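Local coordinates for copper homeostasis protein CutC (PDB 2BDQ) that is of unestablished function but probably binds copper ions and may take part in copper homeostasis in the cytoplasm, at residues A[81-86]-A[115-120]; A[150-155]-A[179-184]; A[166-171]-A[197-202]. All coordinates share one frame; numbering follows the deposited sequence.

Contact 1 (A[81-86]-A[115-120])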
loop_
_atom_site.group_PDB
_atom_site.type_symbol
_atom_site.label_atom_id
_atom_site.label_comp_id
_atom_site.label_asym_id
_atom_site.label_seq_id
_atom_site.Cartn_x
_atom_site.Cartn_y
_atom_site.Cartn_z
ATOM N N ASP A 81 1.563 2.099 -13.114
ATOM C CA ASP A 81 1.167 3.018 -12.057
ATOM C C ASP A 81 1.428 4.470 -12.431
ATOM O O ASP A 81 0.721 5.372 -11.968
ATOM C CB ASP A 81 1.843 2.645 -10.731
ATOM C CG ASP A 81 1.139 1.479 -10.044
ATOM O OD1 ASP A 81 -0.118 1.486 -10.028
ATOM O OD2 ASP A 81 1.818 0.570 -9.514
ATOM N N ILE A 82 2.420 4.699 -13.288
ATOM C CA ILE A 82 2.730 6.050 -13.737
ATOM C C ILE A 82 1.636 6.549 -14.662
ATOM O O ILE A 82 1.214 7.690 -14.553
ATOM C CB ILE A 82 4.085 6.091 -14.460
ATOM C CG1 ILE A 82 5.203 6.008 -13.413
ATOM C CG2 ILE A 82 4.213 7.361 -15.309
ATOM C CD1 ILE A 82 6.579 5.850 -13.996
ATOM N N LEU A 83 1.171 5.692 -15.567
ATOM C CA LEU A 83 0.114 6.074 -16.503
ATOM C C LEU A 83 -1.147 6.494 -15.750
ATOM O O LEU A 83 -1.785 7.481 -16.095
ATOM C CB LEU A 83 -0.206 4.903 -17.430
ATOM C CG LEU A 83 0.377 4.781 -18.840
ATOM C CD1 LEU A 83 1.559 5.705 -19.077
ATOM C CD2 LEU A 83 0.748 3.325 -19.032
ATOM N N ARG A 84 -1.502 5.731 -14.723
ATOM C CA ARG A 84 -2.671 6.042 -13.919
ATOM C C ARG A 84 -2.439 7.341 -13.135
ATOM O O ARG A 84 -3.308 8.206 -13.090
ATOM C CB ARG A 84 -2.972 4.881 -12.962
ATOM C CG ARG A 84 -4.010 3.861 -13.454
ATOM C CD ARG A 84 -3.709 3.262 -14.824
ATOM N NE ARG A 84 -4.049 4.181 -15.907
ATOM C CZ ARG A 84 -3.822 3.947 -17.196
ATOM N NH1 ARG A 84 -4.171 4.852 -18.099
ATOM N NH2 ARG A 84 -3.242 2.819 -17.586
ATOM N N ALA A 85 -1.262 7.488 -12.535
ATOM C CA ALA A 85 -0.964 8.693 -11.765
ATOM C C ALA A 85 -1.135 9.950 -12.610
ATOM O O ALA A 85 -1.678 10.951 -12.138
ATOM C CB ALA A 85 0.449 8.633 -11.202
ATOM N N VAL A 86 -0.673 9.911 -13.856
ATOM C CA VAL A 86 -0.812 11.075 -14.719
ATOM C C VAL A 86 -2.260 11.304 -15.151
ATOM O O VAL A 86 -2.733 12.437 -15.155
ATOM C CB VAL A 86 0.095 10.966 -15.971
ATOM C CG1 VAL A 86 -0.107 9.633 -16.645
ATOM C CG2 VAL A 86 -0.216 12.091 -16.946
ATOM N N ALA A 115 6.188 7.272 -20.517
ATOM C CA ALA A 115 4.929 7.163 -19.780
ATOM C C ALA A 115 4.713 8.369 -18.865
ATOM O O ALA A 115 3.574 8.764 -18.613
ATOM C CB ALA A 115 4.904 5.883 -18.956
ATOM N N THR A 116 5.804 8.955 -18.377
ATOM C CA THR A 116 5.720 10.112 -17.481
ATOM C C THR A 116 5.044 11.306 -18.134
ATOM O O THR A 116 4.529 12.195 -17.449
ATOM C CB THR A 116 7.108 10.561 -17.001
ATOM O OG1 THR A 116 7.720 9.508 -16.240
ATOM C CG2 THR A 116 6.976 11.784 -16.122
ATOM N N GLN A 117 5.082 11.336 -19.459
ATOM C CA GLN A 117 4.457 12.396 -20.229
ATOM C C GLN A 117 4.796 13.807 -19.756
ATOM O O GLN A 117 3.919 14.670 -19.660
ATOM C CB GLN A 117 2.944 12.193 -20.225
ATOM C CG GLN A 117 2.529 10.839 -20.781
ATOM C CD GLN A 117 1.060 10.530 -20.527
ATOM O OE1 GLN A 117 0.169 11.175 -21.085
ATOM N NE2 GLN A 117 0.805 9.544 -19.673
ATOM N N GLY A 118 6.073 14.030 -19.456
ATOM C CA GLY A 118 6.522 15.342 -19.029
ATOM C C GLY A 118 6.242 15.788 -17.607
ATOM O O GLY A 118 6.693 16.864 -17.217
ATOM N N LEU A 119 5.516 15.004 -16.815
ATOM C CA LEU A 119 5.257 15.456 -15.454
ATOM C C LEU A 119 6.570 15.612 -14.690
ATOM O O LEU A 119 7.566 14.959 -15.013
ATOM C CB LEU A 119 4.338 14.484 -14.704
ATOM C CG LEU A 119 2.922 14.217 -15.230
ATOM C CD1 LEU A 119 2.131 13.571 -14.104
ATOM C CD2 LEU A 119 2.230 15.497 -15.678
ATOM N N PRO A 120 6.595 16.508 -13.685
ATOM C CA PRO A 120 7.789 16.747 -12.868
ATOM C C PRO A 120 8.217 15.438 -12.214
ATOM O O PRO A 120 7.373 14.685 -11.722
ATOM C CB PRO A 120 7.305 17.759 -11.838
ATOM C CG PRO A 120 6.275 18.539 -12.592
ATOM C CD PRO A 120 5.522 17.457 -13.338
#
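The side-chain amide of Gln-117 meets Val-86 on one of its faces: Val-86 CG2 lies over that face, 4.1 Å from CD of the glutamine. CG1 is modelled toward the NE2 side, but its exact place is doubtful because it sits too close to the helix backbone. At the nitrogen edge, Gln-117 NE2 donates to Ala-115 O at 3.1 Å. The acceptor lies only 5° out of the amide plane, so this bond, made two residues back along the same segment, helps fix the rotation of the amide. The side chain runs back toward Ala-115 with CG anti to the carbonyl carbon (chi1 -58°) and extended beyond. The second flat group, the Arg-84 guanidinium, carries Leu-83 CB over the centre of one face and is bridged to Glu-80 and Glu-87.

No hydrogen bond crosses the contact; the rest is van der Waals packing. Leu-83 CD1 presses on Ala-115 CB at 3.4 Å, tighter than usual. Ile-82 CG2 lies against Ala-115 O at 3.6 Å and near its CB at 4.0 Å. Farther along the helix, Val-86 CB is reached by Leu-119 CD1 at 3.8 Å. Leu-119 is placed by a type I' turn from Thr-116, closed by Leu-119 N to Thr-116 O at 3.0 Å.

Ile-82 and Thr-116 both rest on Leu-93 of strand 92-95, and Asp-81 hydrogen-bonds Ser-39 and Gly-41 of the second subunit. Helix 72-87 packing against the C-terminal end of helix 106-116 and the turn that leads into strand 121-123 belongs to the outer layer of a TIM barrel.

Contact 2 (A[150-155]-A[179-184])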
loop_
_atom_site.group_PDB
_atom_site.type_symbol
_atom_site.label_atom_id
_atom_site.label_comp_id
_atom_site.label_asym_id
_atom_site.label_seq_id
_atom_site.Cartn_x
_atom_site.Cartn_y
_atom_site.Cartn_z
ATOM N N ILE A 150 15.501 16.172 -6.038
ATOM C CA ILE A 150 16.046 15.001 -5.382
ATOM C C ILE A 150 15.779 15.086 -3.887
ATOM O O ILE A 150 16.092 16.096 -3.242
ATOM C CB ILE A 150 17.580 14.913 -5.575
ATOM C CG1 ILE A 150 17.931 15.050 -7.055
ATOM C CG2 ILE A 150 18.097 13.595 -5.024
ATOM C CD1 ILE A 150 19.423 15.049 -7.332
ATOM N N LEU A 151 15.196 14.018 -3.355
ATOM C CA LEU A 151 14.904 13.897 -1.935
ATOM C C LEU A 151 16.017 13.034 -1.365
ATOM O O LEU A 151 16.197 11.889 -1.783
ATOM C CB LEU A 151 13.549 13.219 -1.716
ATOM C CG LEU A 151 13.267 12.833 -0.260
ATOM C CD1 LEU A 151 13.325 14.073 0.615
ATOM C CD2 LEU A 151 11.907 12.165 -0.151
ATOM N N LEU A 152 16.769 13.585 -0.418
ATOM C CA LEU A 152 17.880 12.851 0.168
ATOM C C LEU A 152 18.076 13.124 1.653
ATOM O O LEU A 152 17.609 14.130 2.184
ATOM C CB LEU A 152 19.163 13.171 -0.604
ATOM C CG LEU A 152 19.555 14.637 -0.804
ATOM C CD1 LEU A 152 20.215 15.184 0.463
ATOM C CD2 LEU A 152 20.529 14.736 -1.967
ATOM N N HIS A 153 18.766 12.202 2.315
ATOM C CA HIS A 153 19.037 12.291 3.736
ATOM C C HIS A 153 20.470 12.745 3.982
ATOM O O HIS A 153 20.767 13.339 5.017
ATOM C CB HIS A 153 18.799 10.922 4.391
ATOM C CG HIS A 153 19.096 10.893 5.856
ATOM N ND1 HIS A 153 18.363 11.608 6.780
ATOM C CD2 HIS A 153 20.056 10.247 6.557
ATOM C CE1 HIS A 153 18.860 11.405 7.986
ATOM N NE2 HIS A 153 19.887 10.582 7.879
ATOM N N GLY A 154 21.361 12.452 3.038
ATOM C CA GLY A 154 22.750 12.843 3.194
ATOM C C GLY A 154 23.638 11.721 3.711
ATOM O O GLY A 154 24.851 11.893 3.849
ATOM N N SER A 155 23.029 10.577 4.011
ATOM C CA SER A 155 23.745 9.399 4.497
ATOM C C SER A 155 22.819 8.204 4.295
ATOM O O SER A 155 21.609 8.370 4.165
ATOM C CB SER A 155 24.105 9.543 5.979
ATOM O OG SER A 155 22.963 9.421 6.803
ATOM N N ILE A 179 18.887 21.587 -10.468
ATOM C CA ILE A 179 17.888 20.681 -9.942
ATOM C C ILE A 179 17.735 20.954 -8.451
ATOM O O ILE A 179 18.717 21.225 -7.765
ATOM C CB ILE A 179 18.302 19.212 -10.184
ATOM C CG1 ILE A 179 17.173 18.279 -9.750
ATOM C CG2 ILE A 179 19.587 18.903 -9.429
ATOM C CD1 ILE A 179 17.372 16.853 -10.195
ATOM N N GLU A 180 16.501 20.883 -7.959
ATOM C CA GLU A 180 16.217 21.147 -6.551
ATOM C C GLU A 180 16.590 20.024 -5.602
ATOM O O GLU A 180 16.389 18.849 -5.898
ATOM C CB GLU A 180 14.730 21.477 -6.368
ATOM C CG GLU A 180 14.326 22.897 -6.769
ATOM C CD GLU A 180 14.991 23.978 -5.904
ATOM O OE1 GLU A 180 16.073 24.482 -6.294
ATOM O OE2 GLU A 180 14.444 24.312 -4.822
ATOM N N ILE A 181 17.119 20.402 -4.444
ATOM C CA ILE A 181 17.498 19.437 -3.427
ATOM C C ILE A 181 16.518 19.570 -2.251
ATOM O O ILE A 181 16.280 20.669 -1.742
ATOM C CB ILE A 181 18.920 19.697 -2.904
ATOM C CG1 ILE A 181 19.940 19.494 -4.029
ATOM C CG2 ILE A 181 19.196 18.789 -1.717
ATOM C CD1 ILE A 181 20.098 18.062 -4.493
HETATM N N MSE A 182 15.961 18.448 -1.815
HETATM C CA MSE A 182 15.027 18.454 -0.704
HETATM C C MSE A 182 15.535 17.527 0.393
HETATM O O MSE A 182 15.982 16.421 0.113
HETATM C CB MSE A 182 13.635 18.020 -1.189
HETATM C CG MSE A 182 12.619 17.816 -0.066
HETATM SE SE MSE A 182 10.770 17.711 -0.664
HETATM C CE MSE A 182 10.879 16.192 -1.881
ATOM N N VAL A 183 15.479 17.979 1.640
ATOM C CA VAL A 183 15.940 17.132 2.736
ATOM C C VAL A 183 14.804 16.301 3.317
ATOM O O VAL A 183 13.667 16.767 3.430
ATOM C CB VAL A 183 16.582 17.959 3.869
ATOM C CG1 VAL A 183 17.906 18.513 3.402
ATOM C CG2 VAL A 183 15.648 19.091 4.293
ATOM N N GLY A 184 15.139 15.063 3.674
ATOM C CA GLY A 184 14.181 14.143 4.254
ATOM C C GLY A 184 14.874 13.176 5.199
ATOM O O GLY A 184 16.108 13.127 5.250
#
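Ile-150 and Leu-152 each use both backbone polar atoms on the neighbouring strand, as parallel strands do. Ile-150 N donates to Glu-180 O at 2.8 Å, and Ile-150 O accepts from Met-182 N at 2.8 Å. Two residues on, Leu-152 N reaches Met-182 O at 3.0 Å, and Leu-152 O takes Gly-184 N, also at 3.0 Å. The first three donors come nearly along the C=O axis; the last sits 39° out of the carbonyl plane, where the strand gives way to loop. Met-182 O has a second, weaker visitor in Leu-151 CA at 3.4 Å, a CA-H...O contact.

His-153 ND1 donates to Gly-184 O at 3.1 Å, on a lone pair of that carbonyl and in the plane of the ring. With CG anti to the backbone N (chi1 178°), the imidazole extends from the end of strand 149-152 to meet the acceptor edge-on. NE2 bonds Glu-159 O, so the ring is held at both nitrogens; ND1 also has a weak bond to Gly-185 O. Asp-128 accepts from His-153 N and Gly-154 N, and the Glu-180 carboxylate bonds Gln-203 and Lys-202.

Selenomethionine Met-182 and Leu-151 share one face, CG to CD1 at 3.9 Å. Ile-150 and Ile-181 share the other, side by side, where Ile-179, just before the strand, brings CD1 to Ile-150 CG1 at 3.7 Å.

The axes of 150-152 and 180-183 run parallel in sense, 29° apart. Leu-151 bonds on to Phe-123, and Val-183 to Gln-203 and His-205, continuing the barrel. Leu-151 and Met-182 touch His-205, whereas Leu-152 and Ile-181 pack on helix 165-175, and Ile-150 and Ile-179 on helix 135-144.

Contact 3 (A[166-171]-A[197-202])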
loop_
_atom_site.group_PDB
_atom_site.type_symbol
_atom_site.label_atom_id
_atom_site.label_comp_id
_atom_site.label_asym_id
_atom_site.label_seq_id
_atom_site.Cartn_x
_atom_site.Cartn_y
_atom_site.Cartn_z
ATOM N N LYS A 166 27.612 19.290 6.015
ATOM C CA LYS A 166 28.687 19.509 5.055
ATOM C C LYS A 166 28.433 18.841 3.708
ATOM O O LYS A 166 28.535 19.482 2.668
ATOM C CB LYS A 166 30.027 19.036 5.638
ATOM C CG LYS A 166 30.748 20.102 6.473
ATOM C CD LYS A 166 29.884 20.618 7.626
ATOM C CE LYS A 166 30.145 22.098 7.895
ATOM N NZ LYS A 166 29.709 22.960 6.744
ATOM N N HIS A 167 28.086 17.561 3.730
ATOM C CA HIS A 167 27.838 16.829 2.494
ATOM C C HIS A 167 26.640 17.369 1.718
ATOM O O HIS A 167 26.712 17.554 0.504
ATOM C CB HIS A 167 27.626 15.339 2.793
ATOM C CG HIS A 167 27.543 14.489 1.567
ATOM N ND1 HIS A 167 26.498 13.618 1.334
ATOM C CD2 HIS A 167 28.362 14.387 0.495
ATOM C CE1 HIS A 167 26.679 13.019 0.172
ATOM N NE2 HIS A 167 27.804 13.469 -0.361
ATOM N N ILE A 168 25.540 17.615 2.418
ATOM C CA ILE A 168 24.338 18.122 1.771
ATOM C C ILE A 168 24.605 19.481 1.133
ATOM O O ILE A 168 24.110 19.765 0.043
ATOM C CB ILE A 168 23.169 18.211 2.778
ATOM C CG1 ILE A 168 22.791 16.797 3.228
ATOM C CG2 ILE A 168 21.964 18.890 2.139
ATOM C CD1 ILE A 168 21.661 16.734 4.250
ATOM N N LYS A 169 25.413 20.310 1.788
ATOM C CA LYS A 169 25.708 21.618 1.230
ATOM C C LYS A 169 26.547 21.494 -0.029
ATOM O O LYS A 169 26.370 22.253 -0.990
ATOM C CB LYS A 169 26.421 22.519 2.242
ATOM C CG LYS A 169 26.553 23.942 1.704
ATOM C CD LYS A 169 26.743 24.992 2.790
ATOM C CE LYS A 169 28.173 25.039 3.278
ATOM N NZ LYS A 169 28.436 26.261 4.081
ATOM N N ALA A 170 27.463 20.533 -0.026
ATOM C CA ALA A 170 28.323 20.308 -1.186
ATOM C C ALA A 170 27.475 19.881 -2.390
ATOM O O ALA A 170 27.768 20.258 -3.530
ATOM C CB ALA A 170 29.361 19.235 -0.868
ATOM N N LEU A 171 26.429 19.096 -2.130
ATOM C CA LEU A 171 25.540 18.625 -3.192
ATOM C C LEU A 171 24.720 19.779 -3.754
ATOM O O LEU A 171 24.500 19.867 -4.962
ATOM C CB LEU A 171 24.613 17.522 -2.664
ATOM C CG LEU A 171 25.321 16.208 -2.322
ATOM C CD1 LEU A 171 24.321 15.185 -1.789
ATOM C CD2 LEU A 171 26.011 15.670 -3.568
ATOM N N GLN A 197 18.978 26.522 6.391
ATOM C CA GLN A 197 19.842 27.696 6.340
ATOM C C GLN A 197 21.326 27.339 6.311
ATOM O O GLN A 197 22.124 28.068 5.735
ATOM C CB GLN A 197 19.574 28.627 7.526
ATOM C CG GLN A 197 20.188 28.159 8.824
ATOM C CD GLN A 197 20.246 29.252 9.865
ATOM O OE1 GLN A 197 20.758 29.048 10.965
ATOM N NE2 GLN A 197 19.716 30.422 9.525
ATOM N N GLU A 198 21.698 26.220 6.924
ATOM C CA GLU A 198 23.103 25.818 6.954
ATOM C C GLU A 198 23.542 25.055 5.708
ATOM O O GLU A 198 24.739 24.850 5.492
ATOM C CB GLU A 198 23.386 24.960 8.193
ATOM C CG GLU A 198 23.147 25.670 9.512
ATOM C CD GLU A 198 24.056 26.879 9.711
ATOM O OE1 GLU A 198 23.541 27.948 10.097
ATOM O OE2 GLU A 198 25.277 26.759 9.487
ATOM N N THR A 199 22.587 24.638 4.886
ATOM C CA THR A 199 22.919 23.884 3.683
ATOM C C THR A 199 22.534 24.597 2.396
ATOM O O THR A 199 23.079 24.302 1.332
ATOM C CB THR A 199 22.218 22.507 3.679
ATOM O OG1 THR A 199 20.801 22.701 3.757
ATOM C CG2 THR A 199 22.683 21.659 4.863
ATOM N N GLY A 200 21.595 25.531 2.497
ATOM C CA GLY A 200 21.145 26.240 1.320
ATOM C C GLY A 200 19.928 25.560 0.711
ATOM O O GLY A 200 19.458 25.961 -0.353
ATOM N N VAL A 201 19.425 24.521 1.377
ATOM C CA VAL A 201 18.245 23.793 0.905
ATOM C C VAL A 201 16.999 24.631 1.191
ATOM O O VAL A 201 16.908 25.257 2.241
ATOM C CB VAL A 201 18.116 22.422 1.626
ATOM C CG1 VAL A 201 16.795 21.749 1.253
ATOM C CG2 VAL A 201 19.294 21.526 1.246
ATOM N N LYS A 202 16.046 24.651 0.258
ATOM C CA LYS A 202 14.819 25.427 0.437
ATOM C C LYS A 202 13.553 24.581 0.536
ATOM O O LYS A 202 12.441 25.123 0.556
ATOM C CB LYS A 202 14.643 26.431 -0.708
ATOM C CG LYS A 202 15.772 27.432 -0.834
ATOM C CD LYS A 202 16.830 26.924 -1.796
ATOM C CE LYS A 202 16.606 27.467 -3.212
ATOM N NZ LYS A 202 15.210 27.280 -3.714
HETATM O O HOH W 1 27.469 24.883 6.393
#
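Apolar contact comes first: Ile-168 CG2 touches Thr-199 CB and Val-201 CG2, each at 3.9 Å. That methyl lies anti to the backbone N, and CG1 anti to the carbonyl carbon (chi1 -66°), so the branch rather than the longer arm faces the partner segment. Ile-168 crosses both partners obliquely. The aliphatic chain of Lys-169 adds a second patch alongside the backbone at the helix end: its CG lies against Thr-199 O, and its CD is 3.4 Å from Glu-198 O. These are carbon-to-carbonyl packing contacts; they cover the two oxygens without bonding them.

In the TIM barrel, 166-171 lies on helix 165-175 of the outer layer, and 197-202 covers the end of helix 192-199 and the loop after it. Ile-168 also rests on Leu-152 of strand 149-152 and Val-201 on Val-172, so the joint is backed by the sheet and by a further turn of helix 165-175. At Gly-200 the chain leaves helical geometry with positive phi and then heads into strand 203-206.

Hydrogen bonding within 197-202 shapes this exit. Val-201 N donates to Thr-199 OG1 at 3.3 Å, an ST turn; the same hydroxyl is bonded to Ile-195 O of its helix.

Water-mediated bonding links the segments through the lysine ends. One water accepts from Lys-166 NZ at 3.0 Å and from Lys-169 NZ at 2.9 Å, and donates to Glu-198 O at 2.9 Å. The bend in Lys-169 at chi3 (80°) helps bring its ammonium to the water. Electrostatics are looser: the Glu-198 carboxylate lies 6.3 Å from Lys-169 NZ, measured to OE2, a separation that may give a weak long-range attraction.

Overall arrangement
Along the chain, contact 1 comes first: it brings helix 72-87 against the end of helix 106-116, closing a loop that contains strand 92-95. It finishes before the others start, in series with them, and lies on the opposite side of the chain's centre, with centres about 22 Å from contact 2 and 30 Å from contact 3. Those two cross, their segments alternating: 150-155, 166-171, 179-184, 197-202. Contact 2 closes the beta-alpha-beta unit around helix 165-175, and contact 3 ties that helix to helix 192-199. Their centres are about 9 Å apart, and the Glu-180 to Lys-202 salt bridge joins the start of strand 180-183 to the loop before strand 203-206.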